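Local coordinates for protein ATP phosphoribosyltransferase regulatory subunit (Bacillus halodurans, PDB 3OD1) that is probably required, together with the catalytic subunit HisG, for the first step of histidine biosynthesis and may allow its feedback regulation by histidine, at residues Glu132-Gly137 and Arg309-Thr314; Cys340-Asn345 and Gln368-Val373; Asp186-Phe191 and Arg201-Ser206. All blocks are in the same frame, centred on the assembly; numbering follows the deposited sequence.

Contact 1 joins strands 125-134 and 313-319, neighbours in the large mixed sheet of the class II synthetase-like core. Contact 3 pairs helices 182-193 and 197-206; its whole span falls within the long chain excursion that contact 1 closes, and the nearest atoms of the two are about 17 Å apart. Contact 2 comes after both along the chain, in the small parallel sheet of the C-terminal domain, with its centre about 58 Å from that of contact 1 and 71 Å from that of contact 3. Contacts 1 and 2 nevertheless meet across the dimer: D136 of one subunit bonds Q368 of the other, so the distant C-terminal domain packs against the partner's core.

Contact 1: residues Glu132-Gly137 and Arg309-Thr314; sequences ELIGDG and RPAQAT
L133 and T314 form an antiparallel, hydrogen-bonded pair in the central mixed sheet of the class II aminoacyl-tRNA synthetase fold, where strand 125-134 ends beside the start of strand 313-319. Both backbone amides of this pair are satisfied: L133 N gives a nearly straight bond of 2.9 Å to T314 O, and T314 N returns one of 3.1 Å to L133 O. I134 and A313 make the following non-hydrogen-bonded pair, so their backbone polar groups turn outward: I134 bonds L104, while A313 shares a backbone bond with Y300, and its N donates to D301 OD1. Beyond the strands, G135 N closes on Q312 O at 2.6 Å, bent to 154° at the hydrogen.

On the face bearing I134, its CG2 lies 4.0 Å from A311 CB and its CG1 meets the methyl of A313, while helix 86-94 packs against the same isoleucine. E132 bends its carboxylate back toward T314, but its bonds are to others: OE1 to Y300 OH and OE2 to T86 OG1. D136 OD1 is taken by T138, and OD2 by Q368 of the second subunit. With CG anti to the carbonyl carbon (chi1 -50°) and the chain extended beyond it, Q312 lays its amide alongside G137, OE1 lying 3.4 Å from G137 CA. One water links their ends, donating to G137 O at 2.8 Å and, weakly, to Q312 OE1 at 3.4 Å.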
loop_
_atom_site.group_PDB
_atom_site.type_symbol
_atom_site.label_atom_id
_atom_site.label_comp_id
_atom_site.label_asym_id
_atom_site.label_seq_id
_atom_site.Cartn_x
_atom_site.Cartn_y
_atom_site.Cartn_z
ATOM N N GLU B 132 12.029 -6.617 -10.745
ATOM C CA GLU B 132 12.777 -7.853 -10.964
ATOM C C GLU B 132 12.708 -8.137 -12.459
ATOM O O GLU B 132 11.636 -8.034 -13.067
ATOM C CB GLU B 132 12.140 -9.027 -10.206
ATOM C CG GLU B 132 11.819 -8.732 -8.751
ATOM C CD GLU B 132 13.061 -8.467 -7.917
ATOM O OE1 GLU B 132 14.184 -8.766 -8.382
ATOM O OE2 GLU B 132 12.910 -7.956 -6.788
ATOM N N LEU B 133 13.846 -8.468 -13.049
ATOM C CA LEU B 133 13.908 -8.864 -14.444
ATOM C C LEU B 133 14.457 -10.286 -14.453
ATOM O O LEU B 133 15.622 -10.521 -14.146
ATOM C CB LEU B 133 14.794 -7.908 -15.245
ATOM C CG LEU B 133 15.388 -8.400 -16.575
ATOM C CD1 LEU B 133 14.321 -8.948 -17.506
ATOM C CD2 LEU B 133 16.155 -7.275 -17.257
ATOM N N ILE B 134 13.591 -11.243 -14.758
ATOM C CA ILE B 134 13.897 -12.640 -14.484
ATOM C C ILE B 134 14.000 -13.449 -15.763
ATOM O O ILE B 134 13.126 -13.383 -16.616
ATOM C CB ILE B 134 12.825 -13.281 -13.593
ATOM C CG1 ILE B 134 12.725 -12.531 -12.262
ATOM C CG2 ILE B 134 13.153 -14.759 -13.347
ATOM C CD1 ILE B 134 11.387 -12.729 -11.580
ATOM N N GLY B 135 15.085 -14.199 -15.896
ATOM C CA GLY B 135 15.254 -15.077 -17.043
ATOM C C GLY B 135 16.033 -14.485 -18.203
ATOM O O GLY B 135 16.006 -15.030 -19.299
ATOM N N ASP B 136 16.721 -13.375 -17.975
ATOM C CA ASP B 136 17.540 -12.754 -19.023
ATOM C C ASP B 136 18.936 -12.530 -18.466
ATOM O O ASP B 136 19.151 -11.685 -17.592
ATOM C CB ASP B 136 16.900 -11.451 -19.517
ATOM C CG ASP B 136 17.698 -10.771 -20.631
ATOM O OD1 ASP B 136 18.881 -11.107 -20.854
ATOM O OD2 ASP B 136 17.126 -9.883 -21.297
ATOM N N GLY B 137 19.883 -13.323 -18.957
ATOM C CA GLY B 137 21.237 -13.298 -18.432
ATOM C C GLY B 137 22.216 -12.399 -19.160
ATOM O O GLY B 137 23.416 -12.447 -18.877
ATOM N N ARG B 309 11.951 -23.270 -10.583
ATOM C CA ARG B 309 11.907 -22.726 -11.937
ATOM C C ARG B 309 13.196 -21.956 -12.231
ATOM O O ARG B 309 13.165 -20.728 -12.412
ATOM C CB ARG B 309 10.691 -21.821 -12.151
ATOM C CG ARG B 309 10.418 -21.574 -13.636
ATOM C CD ARG B 309 9.277 -20.593 -13.895
ATOM N NE ARG B 309 9.252 -20.223 -15.306
ATOM C CZ ARG B 309 8.399 -19.368 -15.860
ATOM N NH1 ARG B 309 7.467 -18.776 -15.130
ATOM N NH2 ARG B 309 8.480 -19.113 -17.161
ATOM N N PRO B 310 14.328 -22.680 -12.289
ATOM C CA PRO B 310 15.647 -22.039 -12.369
ATOM C C PRO B 310 15.662 -20.951 -13.422
ATOM O O PRO B 310 15.141 -21.146 -14.525
ATOM C CB PRO B 310 16.573 -23.182 -12.806
ATOM C CG PRO B 310 15.886 -24.424 -12.358
ATOM C CD PRO B 310 14.407 -24.144 -12.448
ATOM N N ALA B 311 16.256 -19.814 -13.078
ATOM C CA ALA B 311 16.481 -18.746 -14.041
ATOM C C ALA B 311 17.519 -17.797 -13.489
ATOM O O ALA B 311 17.691 -17.703 -12.278
ATOM C CB ALA B 311 15.195 -17.996 -14.325
ATOM N N GLN B 312 18.228 -17.120 -14.386
ATOM C CA GLN B 312 19.050 -15.988 -14.005
ATOM C C GLN B 312 18.084 -14.857 -13.671
ATOM O O GLN B 312 16.952 -14.835 -14.157
ATOM C CB GLN B 312 19.995 -15.597 -15.153
ATOM C CG GLN B 312 20.765 -16.777 -15.729
ATOM C CD GLN B 312 21.636 -16.390 -16.914
ATOM O OE1 GLN B 312 22.708 -15.806 -16.743
ATOM N NE2 GLN B 312 21.178 -16.717 -18.125
ATOM N N ALA B 313 18.502 -13.946 -12.799
ATOM C CA ALA B 313 17.620 -12.860 -12.382
ATOM C C ALA B 313 18.421 -11.692 -11.836
ATOM O O ALA B 313 19.482 -11.874 -11.228
ATOM C CB ALA B 313 16.596 -13.341 -11.353
ATOM N N THR B 314 17.936 -10.489 -12.107
ATOM C CA THR B 314 18.507 -9.307 -11.485
ATOM C C THR B 314 17.397 -8.321 -11.178
ATOM O O THR B 314 16.231 -8.608 -11.437
ATOM C CB THR B 314 19.633 -8.673 -12.335
ATOM O OG1 THR B 314 20.194 -7.568 -11.620
ATOM C CG2 THR B 314 19.111 -8.200 -13.692
HETATM O O HOH W 1 25.102 -13.403 -16.847
#

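Contact 2: residues Cys340-Asn345 and Gln368-Val373; sequences CILFSN and QDLAGV
L342 pairs with Q368, and F343 with D369, in the parallel register of a beta-alpha-beta unit: strand 339-343, helix 348-359 and strand 365-369 of the HisZ C-terminal domain. Three backbone hydrogen bonds tie the segments. Q368 N points almost straight at I341 O (2.8 Å), F343 N reaches Q368 O from a tilt of 28° to the carbonyl plane, and L370 N donates to F343 O at 2.9 Å, carrying the pairing into the short 3-10 turn 370-372.

The aromatic contact lies on the F343-D369 face. With chi1 at 67°, F343 CG sits between its own backbone N and carbonyl carbon, which brings the ring across the neighbouring strand. D369 CA then stands over one ring face in a CH-pi contact, 3.8 Å from the centroid and displaced toward the rim, while D369 CB touches CZ. Helix 348-359 also packs on F343 through R348 and A351.

Apolar contacts occupy the other face. L342 CD2 rests 3.8 Å from Q368 CG and extends more loosely to L370 CD1 and V373 CG2; V376 of helix 376-381 adds to this cluster.

Side-chain polar bonds shape the turn and the dimer contact. D369 OD1 accepts from A371 N at 2.8 Å, an Asx turn, whereas OD2 goes to S140 of the second subunit. Q368 OE1 receives R105 of that subunit. The bend at Q368 chi2 (67°) folds the amide back over its own strand end, where NE2, which also serves D136 of the second subunit, bonds D369 O at 2.9 Å; G372 N reaches the same oxygen from the opposite face of its carbonyl plane.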
loop_
_atom_site.group_PDB
_atom_site.type_symbol
_atom_site.label_atom_id
_atom_site.label_comp_id
_atom_site.label_asym_id
_atom_site.label_seq_id
_atom_site.Cartn_x
_atom_site.Cartn_y
_atom_site.Cartn_z
ATOM N N CYS B 340 -12.087 26.422 0.425
ATOM C CA CYS B 340 -13.130 26.095 1.391
ATOM C C CYS B 340 -14.358 26.988 1.200
ATOM O O CYS B 340 -14.260 28.207 1.258
ATOM C CB CYS B 340 -12.604 26.236 2.821
ATOM S SG CYS B 340 -13.841 25.920 4.103
ATOM N N ILE B 341 -15.507 26.371 0.947
ATOM C CA ILE B 341 -16.766 27.097 0.855
ATOM C C ILE B 341 -17.530 26.860 2.149
ATOM O O ILE B 341 -17.858 25.724 2.478
ATOM C CB ILE B 341 -17.618 26.618 -0.346
ATOM C CG1 ILE B 341 -16.895 26.905 -1.667
ATOM C CG2 ILE B 341 -18.996 27.280 -0.327
ATOM C CD1 ILE B 341 -17.473 26.155 -2.862
ATOM N N LEU B 342 -17.762 27.925 2.899
ATOM C CA LEU B 342 -18.532 27.842 4.139
ATOM C C LEU B 342 -19.969 28.220 3.831
ATOM O O LEU B 342 -20.227 29.277 3.256
ATOM C CB LEU B 342 -17.968 28.804 5.190
ATOM C CG LEU B 342 -16.540 28.514 5.657
ATOM C CD1 LEU B 342 -15.937 29.736 6.336
ATOM C CD2 LEU B 342 -16.511 27.291 6.582
ATOM N N PHE B 343 -20.911 27.365 4.196
ATOM C CA PHE B 343 -22.297 27.680 3.884
ATOM C C PHE B 343 -23.212 27.612 5.087
ATOM O O PHE B 343 -22.881 26.999 6.093
ATOM C CB PHE B 343 -22.832 26.794 2.750
ATOM C CG PHE B 343 -22.967 25.339 3.113
ATOM C CD1 PHE B 343 -24.186 24.820 3.517
ATOM C CD2 PHE B 343 -21.885 24.483 3.020
ATOM C CE1 PHE B 343 -24.313 23.476 3.838
ATOM C CE2 PHE B 343 -22.005 23.136 3.348
ATOM C CZ PHE B 343 -23.221 22.637 3.752
ATOM N N SER B 344 -24.356 28.280 4.982
ATOM C CA SER B 344 -25.445 28.082 5.934
ATOM C C SER B 344 -26.623 27.435 5.215
ATOM O O SER B 344 -26.597 27.249 3.994
ATOM C CB SER B 344 -25.866 29.393 6.590
ATOM O OG SER B 344 -26.387 30.302 5.635
ATOM N N ASN B 345 -27.654 27.103 5.980
ATOM C CA ASN B 345 -28.754 26.289 5.485
ATOM C C ASN B 345 -29.365 26.823 4.202
ATOM O O ASN B 345 -29.520 26.087 3.227
ATOM C CB ASN B 345 -29.830 26.166 6.560
ATOM C CG ASN B 345 -30.665 24.921 6.405
ATOM O OD1 ASN B 345 -30.164 23.873 5.990
ATOM N ND2 ASN B 345 -31.946 25.022 6.741
ATOM N N GLN B 368 -18.215 23.154 3.549
ATOM C CA GLN B 368 -18.344 23.085 4.996
ATOM C C GLN B 368 -19.538 23.885 5.535
ATOM O O GLN B 368 -19.619 25.118 5.378
ATOM C CB GLN B 368 -17.058 23.572 5.663
ATOM C CG GLN B 368 -17.142 23.591 7.170
ATOM C CD GLN B 368 -17.248 22.192 7.751
ATOM O OE1 GLN B 368 -16.402 21.336 7.497
ATOM N NE2 GLN B 368 -18.291 21.952 8.529
ATOM N N ASP B 369 -20.464 23.159 6.158
ATOM C CA ASP B 369 -21.568 23.747 6.913
ATOM C C ASP B 369 -21.011 24.498 8.096
ATOM O O ASP B 369 -20.294 23.944 8.935
ATOM C CB ASP B 369 -22.523 22.643 7.387
ATOM C CG ASP B 369 -23.822 23.186 7.982
ATOM O OD1 ASP B 369 -23.813 24.280 8.600
ATOM O OD2 ASP B 369 -24.854 22.490 7.844
ATOM N N LEU B 370 -21.328 25.783 8.167
ATOM C CA LEU B 370 -20.754 26.625 9.197
ATOM C C LEU B 370 -21.179 26.139 10.586
ATOM O O LEU B 370 -20.432 26.264 11.555
ATOM C CB LEU B 370 -21.171 28.073 8.969
ATOM C CG LEU B 370 -20.557 29.087 9.918
ATOM C CD1 LEU B 370 -19.128 29.380 9.494
ATOM C CD2 LEU B 370 -21.398 30.355 9.911
ATOM N N ALA B 371 -22.378 25.576 10.678
ATOM C CA ALA B 371 -22.842 25.016 11.943
ATOM C C ALA B 371 -21.933 23.880 12.454
ATOM O O ALA B 371 -21.995 23.503 13.621
ATOM C CB ALA B 371 -24.269 24.541 11.805
ATOM N N GLY B 372 -21.072 23.349 11.590
ATOM C CA GLY B 372 -20.198 22.247 11.975
ATOM C C GLY B 372 -18.780 22.633 12.359
ATOM O O GLY B 372 -17.963 21.774 12.715
ATOM N N VAL B 373 -18.475 23.927 12.302
ATOM C CA VAL B 373 -17.125 24.393 12.583
ATOM C C VAL B 373 -17.062 25.025 13.959
ATOM O O VAL B 373 -17.791 25.961 14.229
ATOM C CB VAL B 373 -16.703 25.459 11.572
ATOM C CG1 VAL B 373 -15.215 25.794 11.726
ATOM C CG2 VAL B 373 -16.992 24.978 10.190
#

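Contact 3: residues Asp186-Phe191 and Arg201-Ser206; sequences DRLRRF and REHVKS
H203 lies between R187, L188 and F191 and contributes more surface than any other residue. F191 reaches it with one corner of the ring: CE2 lies 3.5 Å from H203 CB and equally near CG. The two rings are obliquely inclined, their centroids 5.2 Å apart. L188 CD2 comes in at the imidazole edge, in the ring plane, 3.9 Å from ND1. That nitrogen is buried here and has no hydrogen-bond partner in the model. R187 runs along the CE1-NE2 side of the ring, its CD 3.6 Å from H203 NE2. Its guanidinium stands steeply to the imidazole, at 75°, and NH1 gives NE2 only a weak, bent bond of 3.4 Å. Replacing H203 with an alanine would probably leave R187 NH1 without this acceptor and open a gap beside F191 CE2 and L188 CD2.

Helices 182-193 and 197-206, joined by a short loop, form a near-antiparallel helical hairpin; the local axes approach to 10.4 Å at an angle of 159°. H203 spans that separation because its CG is anti to the backbone N (chi1 -174°), which carries the imidazole toward helix 182-193. Deeper in, L188 CD2 also meets V204 CG2 at 3.7 Å. L217 of helix 211-220 packs on both residues, while L175 and V179 of helix 168-179 back L188. Y200, one turn before V204, touches L188 and F191 as well. At the far end of the hairpin, the S206 hydroxyl OG donates to the backbone carbonyl O of H203.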
loop_
_atom_site.group_PDB
_atom_site.type_symbol
_atom_site.label_atom_id
_atom_site.label_comp_id
_atom_site.label_asym_id
_atom_site.label_seq_id
_atom_site.Cartn_x
_atom_site.Cartn_y
_atom_site.Cartn_z
ATOM N N ASP B 186 35.979 -16.607 3.234
ATOM C CA ASP B 186 34.853 -16.064 4.000
ATOM C C ASP B 186 35.311 -14.982 4.980
ATOM O O ASP B 186 34.716 -13.909 5.055
ATOM C CB ASP B 186 34.134 -17.165 4.783
ATOM C CG ASP B 186 33.225 -18.014 3.909
ATOM O OD1 ASP B 186 33.209 -17.808 2.677
ATOM O OD2 ASP B 186 32.524 -18.893 4.458
ATOM N N ARG B 187 36.372 -15.276 5.724
ATOM C CA ARG B 187 36.886 -14.383 6.756
ATOM C C ARG B 187 37.249 -13.021 6.173
ATOM O O ARG B 187 36.993 -11.976 6.788
ATOM C CB ARG B 187 38.106 -15.013 7.444
ATOM C CG ARG B 187 38.218 -14.697 8.932
ATOM C CD ARG B 187 39.148 -15.672 9.654
ATOM N NE ARG B 187 38.924 -15.666 11.100
ATOM C CZ ARG B 187 39.887 -15.563 12.014
ATOM N NH1 ARG B 187 41.156 -15.459 11.638
ATOM N NH2 ARG B 187 39.581 -15.567 13.307
ATOM N N LEU B 188 37.845 -13.043 4.984
ATOM C CA LEU B 188 38.165 -11.820 4.249
ATOM C C LEU B 188 36.901 -11.107 3.751
ATOM O O LEU B 188 36.767 -9.895 3.909
ATOM C CB LEU B 188 39.109 -12.119 3.078
ATOM C CG LEU B 188 40.601 -12.193 3.415
ATOM C CD1 LEU B 188 41.407 -12.829 2.276
ATOM C CD2 LEU B 188 41.139 -10.812 3.758
ATOM N N ARG B 189 35.981 -11.867 3.156
ATOM C CA ARG B 189 34.740 -11.317 2.607
ATOM C C ARG B 189 33.916 -10.608 3.682
ATOM O O ARG B 189 33.235 -9.614 3.410
ATOM C CB ARG B 189 33.893 -12.432 1.983
ATOM C CG ARG B 189 33.318 -12.103 0.607
ATOM C CD ARG B 189 32.300 -13.152 0.158
ATOM N NE ARG B 189 32.645 -14.492 0.626
ATOM C CZ ARG B 189 33.477 -15.316 -0.003
ATOM N NH1 ARG B 189 34.058 -14.947 -1.134
ATOM N NH2 ARG B 189 33.733 -16.512 0.503
ATOM N N ARG B 190 33.968 -11.143 4.899
ATOM C CA ARG B 190 33.252 -10.576 6.034
ATOM C C ARG B 190 33.739 -9.159 6.340
ATOM O O ARG B 190 32.932 -8.262 6.590
ATOM C CB ARG B 190 33.433 -11.467 7.258
ATOM C CG ARG B 190 32.945 -10.847 8.549
ATOM C CD ARG B 190 31.461 -10.947 8.632
ATOM N NE ARG B 190 31.021 -12.315 8.395
ATOM C CZ ARG B 190 29.745 -12.680 8.357
ATOM N NH1 ARG B 190 28.794 -11.765 8.539
ATOM N NH2 ARG B 190 29.424 -13.950 8.134
ATOM N N PHE B 191 35.055 -8.955 6.302
ATOM C CA PHE B 191 35.606 -7.610 6.491
ATOM C C PHE B 191 35.048 -6.633 5.454
ATOM O O PHE B 191 34.686 -5.505 5.789
ATOM C CB PHE B 191 37.135 -7.613 6.452
ATOM C CG PHE B 191 37.771 -8.197 7.680
ATOM C CD1 PHE B 191 37.735 -7.514 8.883
ATOM C CD2 PHE B 191 38.400 -9.433 7.632
ATOM C CE1 PHE B 191 38.317 -8.049 10.019
ATOM C CE2 PHE B 191 38.988 -9.978 8.768
ATOM C CZ PHE B 191 38.944 -9.288 9.962
ATOM N N ARG B 201 42.917 -4.972 6.471
ATOM C CA ARG B 201 44.366 -4.815 6.312
ATOM C C ARG B 201 45.120 -5.566 7.408
ATOM O O ARG B 201 46.113 -6.237 7.141
ATOM C CB ARG B 201 44.778 -3.337 6.317
ATOM C CG ARG B 201 44.270 -2.526 5.139
ATOM C CD ARG B 201 44.564 -1.038 5.341
ATOM N NE ARG B 201 43.671 -0.170 4.574
ATOM C CZ ARG B 201 43.814 0.087 3.275
ATOM N NH1 ARG B 201 44.812 -0.468 2.595
ATOM N NH2 ARG B 201 42.958 0.890 2.655
ATOM N N GLU B 202 44.635 -5.450 8.640
ATOM C CA GLU B 202 45.270 -6.101 9.778
ATOM C C GLU B 202 45.261 -7.616 9.590
ATOM O O GLU B 202 46.254 -8.291 9.854
ATOM C CB GLU B 202 44.548 -5.726 11.076
ATOM C CG GLU B 202 45.393 -5.878 12.333
ATOM C CD GLU B 202 46.413 -4.758 12.497
ATOM O OE1 GLU B 202 47.522 -5.029 13.014
ATOM O OE2 GLU B 202 46.108 -3.608 12.109
ATOM N N HIS B 203 44.133 -8.138 9.122
ATOM C CA HIS B 203 43.962 -9.572 8.939
ATOM C C HIS B 203 44.871 -10.122 7.846
ATOM O O HIS B 203 45.426 -11.216 7.975
ATOM C CB HIS B 203 42.507 -9.900 8.609
ATOM C CG HIS B 203 42.222 -11.366 8.557
ATOM N ND1 HIS B 203 41.822 -12.009 7.403
ATOM C CD2 HIS B 203 42.296 -12.323 9.513
ATOM C CE1 HIS B 203 41.650 -13.293 7.656
ATOM N NE2 HIS B 203 41.933 -13.511 8.929
ATOM N N VAL B 204 45.014 -9.362 6.767
ATOM C CA VAL B 204 45.830 -9.792 5.642
ATOM C C VAL B 204 47.296 -9.906 6.056
ATOM O O VAL B 204 47.993 -10.840 5.664
ATOM C CB VAL B 204 45.689 -8.828 4.444
ATOM C CG1 VAL B 204 46.609 -9.240 3.315
ATOM C CG2 VAL B 204 44.247 -8.796 3.961
ATOM N N LYS B 205 47.756 -8.953 6.860
ATOM C CA LYS B 205 49.137 -8.961 7.322
ATOM C C LYS B 205 49.389 -10.076 8.334
ATOM O O LYS B 205 50.528 -10.497 8.525
ATOM C CB LYS B 205 49.523 -7.597 7.900
ATOM C CG LYS B 205 49.515 -6.485 6.869
ATOM C CD LYS B 205 50.282 -5.264 7.348
ATOM C CE LYS B 205 50.354 -4.203 6.257
ATOM N NZ LYS B 205 51.280 -3.089 6.607
ATOM N N SER B 206 48.324 -10.560 8.970
ATOM C CA SER B 206 48.447 -11.660 9.924
ATOM C C SER B 206 48.544 -13.005 9.213
ATOM O O SER B 206 49.141 -13.949 9.731
ATOM C CB SER B 206 47.275 -11.674 10.908
ATOM O OG SER B 206 46.075 -12.138 10.301
#